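Local coordinates for protein YohF (Salmonella typhimurium, PDB 6WON) that probably acts as an acetoin dehydrogenase, an oxidoreductase of the short-chain dehydrogenase/reductase family with a Rossmann fold, at residues Ala21-Leu24 / Ala25-Phe29; Asp38-Gly41 / Ala42-Thr45; Arg107-Phe110 / Thr111-Asp115; Ala125-Met128 / Ile129-Glu133; Met246-Asn249 / Pro250-Ala254. All blocks are in the same frame, centred on the assembly; numbering follows the deposited sequence.

Contact 1 of 5, residues Ala21-Leu24 / Ala25-Phe29; sequences ALLL and AQNGF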
loop_
_atom_site.group_PDB
_atom_site.type_symbol
_atom_site.label_atom_id
_atom_site.label_comp_id
_atom_site.label_asym_id
_atom_site.label_seq_id
_atom_site.Cartn_x
_atom_site.Cartn_y
_atom_site.Cartn_z
ATOM N N ALA B 21 -6.273 -5.074 -28.245
ATOM C CA ALA B 21 -7.118 -4.686 -29.370
ATOM C C ALA B 21 -7.812 -5.896 -29.981
ATOM O O ALA B 21 -9.001 -5.840 -30.324
ATOM C CB ALA B 21 -6.288 -3.954 -30.424
ATOM N N LEU B 22 -7.085 -7.001 -30.129
ATOM C CA LEU B 22 -7.649 -8.175 -30.783
ATOM C C LEU B 22 -8.665 -8.876 -29.884
ATOM O O LEU B 22 -9.690 -9.372 -30.363
ATOM C CB LEU B 22 -6.524 -9.129 -31.186
ATOM C CG LEU B 22 -5.647 -8.673 -32.367
ATOM C CD1 LEU B 22 -4.676 -9.786 -32.765
ATOM C CD2 LEU B 22 -6.491 -8.275 -33.558
ATOM N N LEU B 23 -8.399 -8.937 -28.581
ATOM C CA LEU B 23 -9.367 -9.564 -27.694
ATOM C C LEU B 23 -10.646 -8.742 -27.620
ATOM O O LEU B 23 -11.750 -9.301 -27.630
ATOM C CB LEU B 23 -8.762 -9.759 -26.310
ATOM C CG LEU B 23 -9.564 -10.592 -25.322
ATOM C CD1 LEU B 23 -10.083 -11.922 -25.955
ATOM C CD2 LEU B 23 -8.701 -10.857 -24.104
ATOM N N LEU B 24 -10.518 -7.413 -27.587
ATOM C CA LEU B 24 -11.703 -6.565 -27.541
ATOM C C LEU B 24 -12.498 -6.677 -28.834
ATOM O O LEU B 24 -13.731 -6.752 -28.803
ATOM C CB LEU B 24 -11.309 -5.108 -27.267
ATOM C CG LEU B 24 -10.761 -4.834 -25.860
ATOM C CD1 LEU B 24 -10.205 -3.400 -25.713
ATOM C CD2 LEU B 24 -11.816 -5.147 -24.794
ATOM N N ALA B 25 -11.808 -6.717 -29.980
ATOM C CA ALA B 25 -12.480 -6.997 -31.248
ATOM C C ALA B 25 -13.194 -8.348 -31.200
ATOM O O ALA B 25 -14.370 -8.457 -31.558
ATOM C CB ALA B 25 -11.465 -6.959 -32.396
ATOM N N GLN B 26 -12.500 -9.389 -30.736
ATOM C CA GLN B 26 -13.151 -10.688 -30.593
ATOM C C GLN B 26 -14.364 -10.613 -29.670
ATOM O O GLN B 26 -15.340 -11.342 -29.871
ATOM C CB GLN B 26 -12.155 -11.724 -30.080
ATOM C CG GLN B 26 -12.688 -13.156 -30.065
ATOM C CD GLN B 26 -11.666 -14.139 -29.525
ATOM O OE1 GLN B 26 -10.500 -13.798 -29.336
ATOM N NE2 GLN B 26 -12.099 -15.357 -29.268
ATOM N N ASN B 27 -14.333 -9.735 -28.668
ATOM C CA ASN B 27 -15.461 -9.601 -27.753
ATOM C C ASN B 27 -16.562 -8.690 -28.289
ATOM O O ASN B 27 -17.616 -8.582 -27.651
ATOM C CB ASN B 27 -14.966 -9.105 -26.388
ATOM C CG ASN B 27 -14.342 -10.236 -25.550
ATOM O OD1 ASN B 27 -14.327 -11.401 -25.972
ATOM N ND2 ASN B 27 -13.808 -9.889 -24.375
ATOM N N GLY B 28 -16.358 -8.049 -29.443
ATOM C CA GLY B 28 -17.432 -7.335 -30.112
ATOM C C GLY B 28 -17.292 -5.829 -30.194
ATOM O O GLY B 28 -18.237 -5.143 -30.600
ATOM N N PHE B 29 -16.134 -5.291 -29.826
ATOM C CA PHE B 29 -15.901 -3.858 -29.955
ATOM C C PHE B 29 -15.362 -3.535 -31.347
ATOM O O PHE B 29 -14.419 -4.182 -31.812
ATOM C CB PHE B 29 -14.905 -3.362 -28.905
ATOM C CG PHE B 29 -15.436 -3.362 -27.495
ATOM C CD1 PHE B 29 -15.414 -4.524 -26.733
ATOM C CD2 PHE B 29 -15.917 -2.186 -26.917
ATOM C CE1 PHE B 29 -15.888 -4.517 -25.420
ATOM C CE2 PHE B 29 -16.394 -2.170 -25.607
ATOM C CZ PHE B 29 -16.381 -3.330 -24.860
#

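Contact 2 of 5, residues Asp38-Gly41 / Ala42-Thr45; sequences DERG and AQET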
loop_
_atom_site.group_PDB
_atom_site.type_symbol
_atom_site.label_atom_id
_atom_site.label_comp_id
_atom_site.label_asym_id
_atom_site.label_seq_id
_atom_site.Cartn_x
_atom_site.Cartn_y
_atom_site.Cartn_z
ATOM N N ASP B 38 5.341 1.606 -36.455
ATOM C CA ASP B 38 5.142 0.306 -37.100
ATOM C C ASP B 38 3.746 0.273 -37.717
ATOM O O ASP B 38 2.814 -0.347 -37.195
ATOM C CB ASP B 38 5.341 -0.832 -36.102
ATOM C CG ASP B 38 5.157 -2.212 -36.737
ATOM O OD1 ASP B 38 5.083 -2.315 -37.982
ATOM O OD2 ASP B 38 5.077 -3.201 -35.980
ATOM N N GLU B 39 3.619 0.940 -38.864
ATOM C CA GLU B 39 2.333 1.006 -39.547
ATOM C C GLU B 39 1.878 -0.369 -40.028
ATOM O O GLU B 39 0.682 -0.677 -39.999
ATOM C CB GLU B 39 2.413 1.982 -40.723
ATOM C CG GLU B 39 1.160 1.964 -41.573
ATOM C CD GLU B 39 1.119 3.055 -42.621
ATOM O OE1 GLU B 39 -0.004 3.529 -42.908
ATOM O OE2 GLU B 39 2.189 3.436 -43.156
ATOM N N ARG B 40 2.808 -1.211 -40.480
ATOM C CA ARG B 40 2.392 -2.507 -41.011
ATOM C C ARG B 40 1.852 -3.410 -39.910
ATOM O O ARG B 40 0.868 -4.127 -40.121
ATOM C CB ARG B 40 3.550 -3.173 -41.747
ATOM C CG ARG B 40 3.799 -2.575 -43.116
ATOM C CD ARG B 40 4.422 -3.591 -44.051
ATOM N NE ARG B 40 5.393 -4.422 -43.344
ATOM C CZ ARG B 40 6.668 -4.091 -43.152
ATOM N NH1 ARG B 40 7.142 -2.943 -43.624
ATOM N NH2 ARG B 40 7.474 -4.917 -42.490
ATOM N N GLY B 41 2.470 -3.381 -38.728
ATOM C CA GLY B 41 1.898 -4.085 -37.591
ATOM C C GLY B 41 0.514 -3.579 -37.227
ATOM O O GLY B 41 -0.368 -4.358 -36.860
ATOM N N ALA B 42 0.303 -2.265 -37.324
ATOM C CA ALA B 42 -1.031 -1.730 -37.078
ATOM C C ALA B 42 -2.019 -2.226 -38.131
ATOM O O ALA B 42 -3.170 -2.540 -37.810
ATOM C CB ALA B 42 -0.988 -0.208 -37.054
ATOM N N GLN B 43 -1.577 -2.309 -39.390
ATOM C CA GLN B 43 -2.436 -2.836 -40.442
ATOM C C GLN B 43 -2.708 -4.316 -40.240
ATOM O O GLN B 43 -3.775 -4.806 -40.620
ATOM C CB GLN B 43 -1.806 -2.585 -41.815
ATOM C CG GLN B 43 -1.599 -1.104 -42.115
ATOM C CD GLN B 43 -0.855 -0.825 -43.420
ATOM O OE1 GLN B 43 -0.277 -1.725 -44.038
ATOM N NE2 GLN B 43 -0.860 0.441 -43.839
ATOM N N GLU B 44 -1.768 -5.044 -39.641
ATOM C CA GLU B 44 -2.010 -6.458 -39.388
ATOM C C GLU B 44 -2.984 -6.665 -38.234
ATOM O O GLU B 44 -3.784 -7.611 -38.257
ATOM C CB GLU B 44 -0.686 -7.172 -39.120
ATOM C CG GLU B 44 -0.797 -8.686 -39.071
ATOM C CD GLU B 44 -1.352 -9.327 -40.354
ATOM O OE1 GLU B 44 -1.546 -10.563 -40.335
ATOM O OE2 GLU B 44 -1.559 -8.628 -41.380
ATOM N N THR B 45 -2.937 -5.802 -37.222
ATOM C CA THR B 45 -3.901 -5.901 -36.137
ATOM C C THR B 45 -5.312 -5.591 -36.628
ATOM O O THR B 45 -6.272 -6.274 -36.251
ATOM C CB THR B 45 -3.495 -4.960 -35.005
ATOM O OG1 THR B 45 -2.153 -5.272 -34.603
ATOM C CG2 THR B 45 -4.445 -5.096 -33.813
#

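Contact 3 of 5, residues Arg107-Phe110 / Thr111-Asp115; sequences RQIF and TVDVD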
loop_
_atom_site.group_PDB
_atom_site.type_symbol
_atom_site.label_atom_id
_atom_site.label_comp_id
_atom_site.label_asym_id
_atom_site.label_seq_id
_atom_site.Cartn_x
_atom_site.Cartn_y
_atom_site.Cartn_z
ATOM N N ARG B 107 12.087 14.859 -18.789
ATOM C CA ARG B 107 10.861 15.393 -19.372
ATOM C C ARG B 107 10.348 14.506 -20.496
ATOM O O ARG B 107 9.135 14.345 -20.661
ATOM C CB ARG B 107 11.094 16.813 -19.886
ATOM C CG ARG B 107 11.168 17.855 -18.783
ATOM C CD ARG B 107 9.834 18.548 -18.589
ATOM N NE ARG B 107 8.768 17.619 -18.205
ATOM C CZ ARG B 107 7.745 17.262 -18.987
ATOM N NH1 ARG B 107 7.611 17.764 -20.219
ATOM N NH2 ARG B 107 6.839 16.416 -18.519
ATOM N N GLN B 108 11.257 13.942 -21.293
ATOM C CA GLN B 108 10.838 13.064 -22.382
ATOM C C GLN B 108 10.093 11.839 -21.848
ATOM O O GLN B 108 9.051 11.452 -22.391
ATOM C CB GLN B 108 12.058 12.650 -23.207
ATOM C CG GLN B 108 11.740 11.775 -24.399
ATOM C CD GLN B 108 12.081 10.307 -24.152
ATOM O OE1 GLN B 108 11.222 9.430 -24.267
ATOM N NE2 GLN B 108 13.343 10.039 -23.805
ATOM N N ILE B 109 10.593 11.236 -20.763
ATOM C CA ILE B 109 9.931 10.062 -20.195
ATOM C C ILE B 109 8.555 10.429 -19.641
ATOM O O ILE B 109 7.569 9.709 -19.858
ATOM C CB ILE B 109 10.835 9.413 -19.127
ATOM C CG1 ILE B 109 12.035 8.752 -19.815
ATOM C CG2 ILE B 109 10.054 8.414 -18.297
ATOM C CD1 ILE B 109 13.326 8.778 -18.990
ATOM N N PHE B 110 8.447 11.565 -18.947
ATOM C CA PHE B 110 7.128 11.977 -18.460
ATOM C C PHE B 110 6.183 12.283 -19.620
ATOM O O PHE B 110 4.982 11.986 -19.543
ATOM C CB PHE B 110 7.251 13.178 -17.528
ATOM C CG PHE B 110 7.445 12.792 -16.084
ATOM C CD1 PHE B 110 8.683 12.372 -15.631
ATOM C CD2 PHE B 110 6.387 12.826 -15.196
ATOM C CE1 PHE B 110 8.861 11.991 -14.298
ATOM C CE2 PHE B 110 6.557 12.467 -13.862
ATOM C CZ PHE B 110 7.797 12.041 -13.417
ATOM N N THR B 111 6.719 12.843 -20.708
ATOM C CA THR B 111 5.902 13.160 -21.878
ATOM C C THR B 111 5.200 11.914 -22.415
ATOM O O THR B 111 3.976 11.907 -22.592
ATOM C CB THR B 111 6.778 13.810 -22.947
ATOM O OG1 THR B 111 7.234 15.073 -22.459
ATOM C CG2 THR B 111 6.000 14.028 -24.279
ATOM N N VAL B 112 5.956 10.832 -22.631
ATOM C CA VAL B 112 5.382 9.629 -23.230
ATOM C C VAL B 112 4.637 8.770 -22.207
ATOM O O VAL B 112 3.689 8.053 -22.568
ATOM C CB VAL B 112 6.476 8.811 -23.943
ATOM C CG1 VAL B 112 7.044 9.583 -25.128
ATOM C CG2 VAL B 112 7.576 8.438 -22.976
ATOM N N ASP B 113 5.026 8.811 -20.932
ATOM C CA ASP B 113 4.508 7.836 -19.982
ATOM C C ASP B 113 3.394 8.361 -19.085
ATOM O O ASP B 113 2.742 7.548 -18.421
ATOM C CB ASP B 113 5.641 7.285 -19.117
ATOM C CG ASP B 113 6.580 6.393 -19.907
ATOM O OD1 ASP B 113 6.216 5.992 -21.033
ATOM O OD2 ASP B 113 7.682 6.097 -19.419
ATOM N N VAL B 114 3.149 9.672 -19.030
ATOM C CA VAL B 114 1.978 10.119 -18.279
ATOM C C VAL B 114 1.305 11.339 -18.904
ATOM O O VAL B 114 0.075 11.448 -18.843
ATOM C CB VAL B 114 2.318 10.361 -16.792
ATOM C CG1 VAL B 114 3.197 11.599 -16.599
ATOM C CG2 VAL B 114 1.024 10.445 -15.950
ATOM N N ASP B 115 2.078 12.249 -19.530
ATOM C CA ASP B 115 1.458 13.422 -20.161
ATOM C C ASP B 115 0.551 13.000 -21.310
ATOM O O ASP B 115 -0.555 13.527 -21.465
ATOM C CB ASP B 115 2.511 14.422 -20.685
ATOM C CG ASP B 115 3.334 15.108 -19.568
ATOM O OD1 ASP B 115 2.985 14.997 -18.374
ATOM O OD2 ASP B 115 4.368 15.745 -19.899
HETATM O O HOH W 1 5.267 16.972 -22.104
#

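Contact 4 of 5, residues Ala125-Met128 / Ile129-Glu133; sequences ARHM and IKQGE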
loop_
_atom_site.group_PDB
_atom_site.type_symbol
_atom_site.label_atom_id
_atom_site.label_comp_id
_atom_site.label_asym_id
_atom_site.label_seq_id
_atom_site.Cartn_x
_atom_site.Cartn_y
_atom_site.Cartn_z
ATOM N N ALA B 125 -12.708 10.982 -22.482
ATOM C CA ALA B 125 -13.706 11.230 -21.444
ATOM C C ALA B 125 -14.718 12.286 -21.887
ATOM O O ALA B 125 -15.918 12.165 -21.599
ATOM C CB ALA B 125 -13.009 11.647 -20.150
ATOM N N ARG B 126 -14.261 13.311 -22.612
ATOM C CA ARG B 126 -15.191 14.303 -23.154
ATOM C C ARG B 126 -16.236 13.652 -24.053
ATOM O O ARG B 126 -17.418 14.016 -24.008
ATOM C CB ARG B 126 -14.433 15.387 -23.930
ATOM C CG ARG B 126 -13.822 16.476 -23.061
ATOM C CD ARG B 126 -12.708 17.223 -23.805
ATOM N NE ARG B 126 -11.833 17.970 -22.896
ATOM C CZ ARG B 126 -10.581 18.339 -23.176
ATOM N NH1 ARG B 126 -10.023 18.031 -24.347
ATOM N NH2 ARG B 126 -9.877 19.015 -22.275
ATOM N N HIS B 127 -15.823 12.693 -24.883
ATOM C CA HIS B 127 -16.791 12.032 -25.753
ATOM C C HIS B 127 -17.722 11.137 -24.949
ATOM O O HIS B 127 -18.923 11.066 -25.236
ATOM C CB HIS B 127 -16.078 11.230 -26.838
ATOM C CG HIS B 127 -15.556 12.073 -27.959
ATOM N ND1 HIS B 127 -16.276 12.301 -29.116
ATOM C CD2 HIS B 127 -14.400 12.766 -28.090
ATOM C CE1 HIS B 127 -15.581 13.093 -29.914
ATOM N NE2 HIS B 127 -14.436 13.385 -29.320
ATOM N N MET B 128 -17.183 10.443 -23.944
ATOM C CA MET B 128 -18.005 9.556 -23.127
ATOM C C MET B 128 -19.078 10.335 -22.383
ATOM O O MET B 128 -20.218 9.873 -22.253
ATOM C CB MET B 128 -17.130 8.795 -22.130
ATOM C CG MET B 128 -16.220 7.755 -22.771
ATOM S SD MET B 128 -15.032 7.172 -21.567
ATOM C CE MET B 128 -14.112 5.974 -22.550
ATOM N N ILE B 129 -18.724 11.515 -21.874
ATOM C CA ILE B 129 -19.695 12.344 -21.173
ATOM C C ILE B 129 -20.784 12.792 -22.132
ATOM O O ILE B 129 -21.980 12.644 -21.852
ATOM C CB ILE B 129 -18.998 13.543 -20.515
ATOM C CG1 ILE B 129 -18.121 13.062 -19.356
ATOM C CG2 ILE B 129 -20.035 14.568 -20.076
ATOM C CD1 ILE B 129 -17.087 14.083 -18.917
ATOM N N LYS B 130 -20.375 13.340 -23.284
ATOM C CA LYS B 130 -21.331 13.783 -24.293
ATOM C C LYS B 130 -22.232 12.642 -24.754
ATOM O O LYS B 130 -23.443 12.828 -24.914
ATOM C CB LYS B 130 -20.585 14.392 -25.482
ATOM C CG LYS B 130 -21.473 15.241 -26.366
ATOM C CD LYS B 130 -20.829 15.583 -27.701
ATOM C CE LYS B 130 -21.894 16.040 -28.701
ATOM N NZ LYS B 130 -21.748 15.373 -30.029
ATOM N N GLN B 131 -21.662 11.452 -24.978
ATOM C CA GLN B 131 -22.472 10.307 -25.395
ATOM C C GLN B 131 -23.506 9.932 -24.339
ATOM O O GLN B 131 -24.579 9.418 -24.678
ATOM C CB GLN B 131 -21.583 9.095 -25.691
ATOM C CG GLN B 131 -20.805 9.179 -26.994
ATOM C CD GLN B 131 -19.481 8.442 -26.912
ATOM O OE1 GLN B 131 -18.569 8.707 -27.690
ATOM N NE2 GLN B 131 -19.368 7.512 -25.955
ATOM N N GLY B 132 -23.191 10.153 -23.063
ATOM C CA GLY B 132 -24.142 9.902 -21.998
ATOM C C GLY B 132 -24.392 8.448 -21.675
ATOM O O GLY B 132 -25.372 8.142 -20.995
ATOM N N GLU B 133 -23.528 7.539 -22.129
ATOM C CA GLU B 133 -23.719 6.108 -21.919
ATOM C C GLU B 133 -22.601 5.487 -21.084
ATOM O O GLU B 133 -22.419 4.264 -21.108
ATOM C CB GLU B 133 -23.839 5.385 -23.262
ATOM C CG GLU B 133 -25.158 5.639 -23.981
ATOM C CD GLU B 133 -25.150 5.144 -25.415
ATOM O OE1 GLU B 133 -24.612 4.039 -25.656
ATOM O OE2 GLU B 133 -25.688 5.851 -26.299
HETATM O O HOH W 2 -18.489 11.083 -29.100
HETATM O O HOH W 3 -20.665 7.445 -23.118
#

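Contact 5 of 5, residues Met246-Asn249 / Pro250-Ala254; sequences MLAN and PQFNA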
loop_
_atom_site.group_PDB
_atom_site.type_symbol
_atom_site.label_atom_id
_atom_site.label_comp_id
_atom_site.label_asym_id
_atom_site.label_seq_id
_atom_site.Cartn_x
_atom_site.Cartn_y
_atom_site.Cartn_z
ATOM N N MET B 246 5.587 -8.671 -6.910
ATOM C CA MET B 246 5.488 -7.872 -5.690
ATOM C C MET B 246 5.723 -8.694 -4.424
ATOM O O MET B 246 5.988 -8.114 -3.366
ATOM C CB MET B 246 4.107 -7.211 -5.590
ATOM C CG MET B 246 3.747 -6.215 -6.694
ATOM S SD MET B 246 4.920 -4.862 -6.901
ATOM C CE MET B 246 4.646 -3.826 -5.464
ATOM N N LEU B 247 5.614 -10.021 -4.496
ATOM C CA LEU B 247 5.885 -10.853 -3.328
ATOM C C LEU B 247 7.370 -11.020 -3.034
ATOM O O LEU B 247 7.727 -11.430 -1.918
ATOM C CB LEU B 247 5.266 -12.239 -3.522
ATOM C CG LEU B 247 3.770 -12.237 -3.850
ATOM C CD1 LEU B 247 3.310 -13.608 -4.313
ATOM C CD2 LEU B 247 2.976 -11.777 -2.639
ATOM N N ALA B 248 8.244 -10.746 -4.005
ATOM C CA ALA B 248 9.660 -11.092 -3.894
ATOM C C ALA B 248 10.430 -9.949 -3.233
ATOM O O ALA B 248 10.549 -8.858 -3.797
ATOM C CB ALA B 248 10.228 -11.423 -5.270
ATOM N N ASN B 249 10.964 -10.204 -2.049
ATOM C CA ASN B 249 11.712 -9.231 -1.266
ATOM C C ASN B 249 13.094 -9.830 -0.990
ATOM O O ASN B 249 13.385 -10.922 -1.489
ATOM C CB ASN B 249 10.932 -8.888 0.012
ATOM C CG ASN B 249 10.494 -10.120 0.782
ATOM O OD1 ASN B 249 11.328 -10.943 1.187
ATOM N ND2 ASN B 249 9.180 -10.255 0.999
ATOM N N PRO B 250 13.990 -9.149 -0.260
ATOM C CA PRO B 250 15.311 -9.749 0.016
ATOM C C PRO B 250 15.285 -11.165 0.583
ATOM O O PRO B 250 16.264 -11.902 0.405
ATOM C CB PRO B 250 15.922 -8.764 1.022
ATOM C CG PRO B 250 15.385 -7.443 0.572
ATOM C CD PRO B 250 13.994 -7.699 0.040
ATOM N N GLN B 251 14.216 -11.565 1.279
ATOM C CA GLN B 251 14.179 -12.902 1.859
ATOM C C GLN B 251 13.783 -13.973 0.850
ATOM O O GLN B 251 13.916 -15.166 1.152
ATOM C CB GLN B 251 13.229 -12.926 3.060
ATOM C CG GLN B 251 13.735 -12.127 4.259
ATOM C CD GLN B 251 14.685 -12.922 5.135
ATOM O OE1 GLN B 251 15.168 -13.983 4.742
ATOM N NE2 GLN B 251 14.945 -12.420 6.341
ATOM N N PHE B 252 13.309 -13.575 -0.335
ATOM C CA PHE B 252 13.062 -14.520 -1.419
ATOM C C PHE B 252 14.323 -15.283 -1.810
ATOM O O PHE B 252 14.228 -16.332 -2.456
ATOM C CB PHE B 252 12.493 -13.768 -2.625
ATOM C CG PHE B 252 12.101 -14.655 -3.776
ATOM C CD1 PHE B 252 10.980 -15.470 -3.693
ATOM C CD2 PHE B 252 12.848 -14.663 -4.948
ATOM C CE1 PHE B 252 10.615 -16.293 -4.755
ATOM C CE2 PHE B 252 12.487 -15.474 -6.018
ATOM C CZ PHE B 252 11.370 -16.295 -5.919
ATOM N N ASN B 253 15.495 -14.787 -1.423
ATOM C CA ASN B 253 16.750 -15.466 -1.704
ATOM C C ASN B 253 16.884 -16.722 -0.845
ATOM O O ASN B 253 16.203 -16.891 0.171
ATOM C CB ASN B 253 17.942 -14.541 -1.438
ATOM C CG ASN B 253 17.878 -13.229 -2.224
ATOM O OD1 ASN B 253 16.987 -13.051 -3.054
ATOM N ND2 ASN B 253 18.802 -12.308 -1.958
ATOM N N ALA B 254 17.788 -17.603 -1.266
ATOM C CA ALA B 254 18.074 -18.850 -0.558
ATOM C C ALA B 254 16.816 -19.688 -0.331
ATOM O O ALA B 254 16.063 -19.964 -1.265
ATOM C CB ALA B 254 18.761 -18.555 0.771
#

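Contact 1 of 5, residues Ala21-Leu24 / Ala25-Phe29
L24 and F29 meet where helix 15-27 ends in a Schellman motif, the turn that closes the helix of the beta-alpha-beta unit between strands 6-9 and 30-35. The carbonyl of L24 is the focus of the closure: F29 N reaches back past the last turn to L24 O at 3.0 Å, a nearly straight bond (169°). Inside that loop G28 N bonds to A25 O at 2.9 Å. G28 itself has positive phi, a backbone shape suited to glycine because it has no beta carbon to press on the preceding carbonyl. The branched end of L24 lies against the ring of F29, which is held near the helix by the same backbone bond; leucine suits this place, since it also packs on A7, V9 and I31 of the sheet. One turn earlier the helix is regular. A25 N bonds to A21 O at 3.0 Å, and the small methyl of A25 lets the backbone run close to I31 of the next strand and A49 of helix 39-50. L23 faces the outer side. Its CG stands trans to the backbone N (chi1 -171°), which swings CD1 out beside the exposed Q26, 3.9 Å from Q26 OE1. N27 N bonds to L23 O at 2.8 Å, though this last regular bond is bent (137°), as the helix begins to unwind. The ring of F29 brings its edge to the capping carbonyl, with L24 O near the ring plane and 3.5 Å from F29 CD1, while L24 CD2 stands 4.1 Å from that same ring carbon.

Contact 2 of 5, residues Asp38-Gly41 / Ala42-Thr45
D38 serves this first turn of helix 39-50 twice, as N-cap through its side chain and as acceptor through its carbonyl, which takes A42 N at 3.2 Å. An opening turn has amide hydrogens with no carbonyl ahead of them, and aspartate, with its short carboxylate, can fill that gap. D38 CG stands trans to the backbone N (chi1 -179°), which folds the carboxylate back over the turn so that OD1 accepts from G41 N at 2.9 Å. The donor comes from above the carboxylate plane. Glycine suits position 41, for the carboxylate lies where a beta carbon would stand. The next acceptors are taken in regular order: E39 O by Q43 N at 2.9 Å, R40 O by E44 N at 2.8 Å and G41 O by T45 N at 3.0 Å. T45 OG1 also lies 3.0 Å from G41 O, but S12 O competes for its single proton. On the solvent side the extended chains of E39 and Q43 slant across one another, Q43 NE2 lying 3.4 Å from E39 CG. E44 bends away to form a salt bridge with K48 one turn on. On the inner side the small A42 fits against I33 and W35, and T45 against I33 and against K18, A21 and L22, so the helix lies on strand 30-35 and alongside helix 15-27.

Contact 3 of 5, residues Arg107-Phe110 / Thr111-Asp115
R107 and D115, two turns apart on helix 103-131, are joined by a salt bridge in which R107 NH2 meets D115 OD2 at 2.9 Å. The bond is straight (168°), enters on the syn side of the carboxylate and lies in the guanidinium plane. Arginine's long chain covers the two turns, and its bends at chi2 and chi3 fold the guanidinium back along the helix to D115. A water completes the ring, accepting from R107 NH1 and donating to T111 OG1 and to D115 OD2. On this polar, water-bearing side R107 and T111 are partly exposed, whereas D115 is buried at the subunit interface: its OD1 accepts from W106 NE1 of the second subunit, where F110 also packs on its own counterpart. T111 OG1 donates to R107 O at 2.7 Å, while T111 N bonds to that oxygen from the opposite face of the carbonyl plane. Exposed Q108 makes a looser contact: its OE1 stands 4.0 Å from V112 CG2. The buried side is closer packed. F110 and V114 run side by side, CD2 and CG1 3.7 Å apart, and I109 CG2 lies 3.5 Å from D113 OD2. Here the helix widens into a pi-type turn, and F110 O accepts both V114 N and D115 N, the latter at 2.9 Å. Within the chain I109, F110 and D113 lean on helix 153-173, where D113 touches Y155 of the family's YxxxK sequence; T111 and D115 border L66 in a loop.

Contact 4 of 5, residues Ala125-Met128 / Ile129-Glu133
A125 O receives I129 N at 2.9 Å, and the CG1 branch of I129 folds back over the same carbonyl. R126 O bonds to K130 N at 3.1 Å. The small A125 and the branched I129 both pack on I99 of the second subunit, and the long arm of R126 reaches away to bond I99 O there. H127 comes next, its carbonyl taken by Q131 N at 2.8 Å. A water in the plane of the imidazole links H127 ND1 to Q131 OE1, donating to the latter at 2.8 Å. Q131 CG lies trans to its own carbonyl carbon (chi1 -74°), which lays the side chain over H127 O. Both side chains have further partners, H127 NE2 bonding to E74 and Q131 NE2 to V83 O. This is the C-terminal turn of helix 103-131, a long helix of the short-chain dehydrogenase fold that, as usual in this family, faces a second subunit; it stops at G132, whose positive phi suits glycine. G132 N bonds to M128 O at 3.1 Å, and a second water donates to that oxygen while accepting from Q131 NE2 and E133 N. The unbranched thioether of M128 extends inward to I178.

Contact 5 of 5, residues Met246-Asn249 / Pro250-Ala254
N249 takes the backbone N-H groups of Q251 and F252 on two different oxygens. Its side-chain OD1 accepts Q251 N at 3.0 Å, in the carbonyl plane and on a lone pair, although the bond is bent at the hydrogen (139°). Its backbone O accepts F252 N at 2.9 Å from above the carbonyl plane. The amide nitrogen is used across the assembly: N249 ND2 bonds to T147 OG1 and P148 O of the third subunit, so both ends of this buried side-chain amide are put to work. The first bond closes an Asx turn and the second a beta turn, and together they start the short 3-10 segment 250-252 near the chain's C-terminus. Asparagine suits the place because its short amide, with CG set between the backbone N and carbonyl carbon (chi1 51°), can curl round P250 to the amide of Q251. Proline follows naturally: its ring fixes phi near the value the turn requires, and it has no N-H to satisfy. Farther out, Q251 CB sits 3.3 Å from N249 OD1, with the two side-chain amide planes perpendicular. A248 CB lies over one face of the F252 ring, toward its rim, 4.0 Å from F252 CG. The methyl is small enough for the ring to lie close; the ring also touches P209 and, in the fourth subunit, L171. P250 packs on F245 of the third subunit.

In the fold
All five contacts are local, yet their chemistry follows their place. Contacts 1 and 2 sit on adjacent helices of the Rossmann half, in successive beta-alpha-beta units, and touch through A21 and L22 against T45; one closes a helix, the other opens one. Contacts 3 and 4 share helix 103-131, centres 26 Å apart, and both face the second subunit: contact 3, the more buried, pairs charges around a widened turn, whereas contact 4, nearer the surface, leans on water and a glycine ending. Contact 5 lies outside these helices, its centre about 45 Å from that of contact 4, and its buried asparagine and proline face the third subunit.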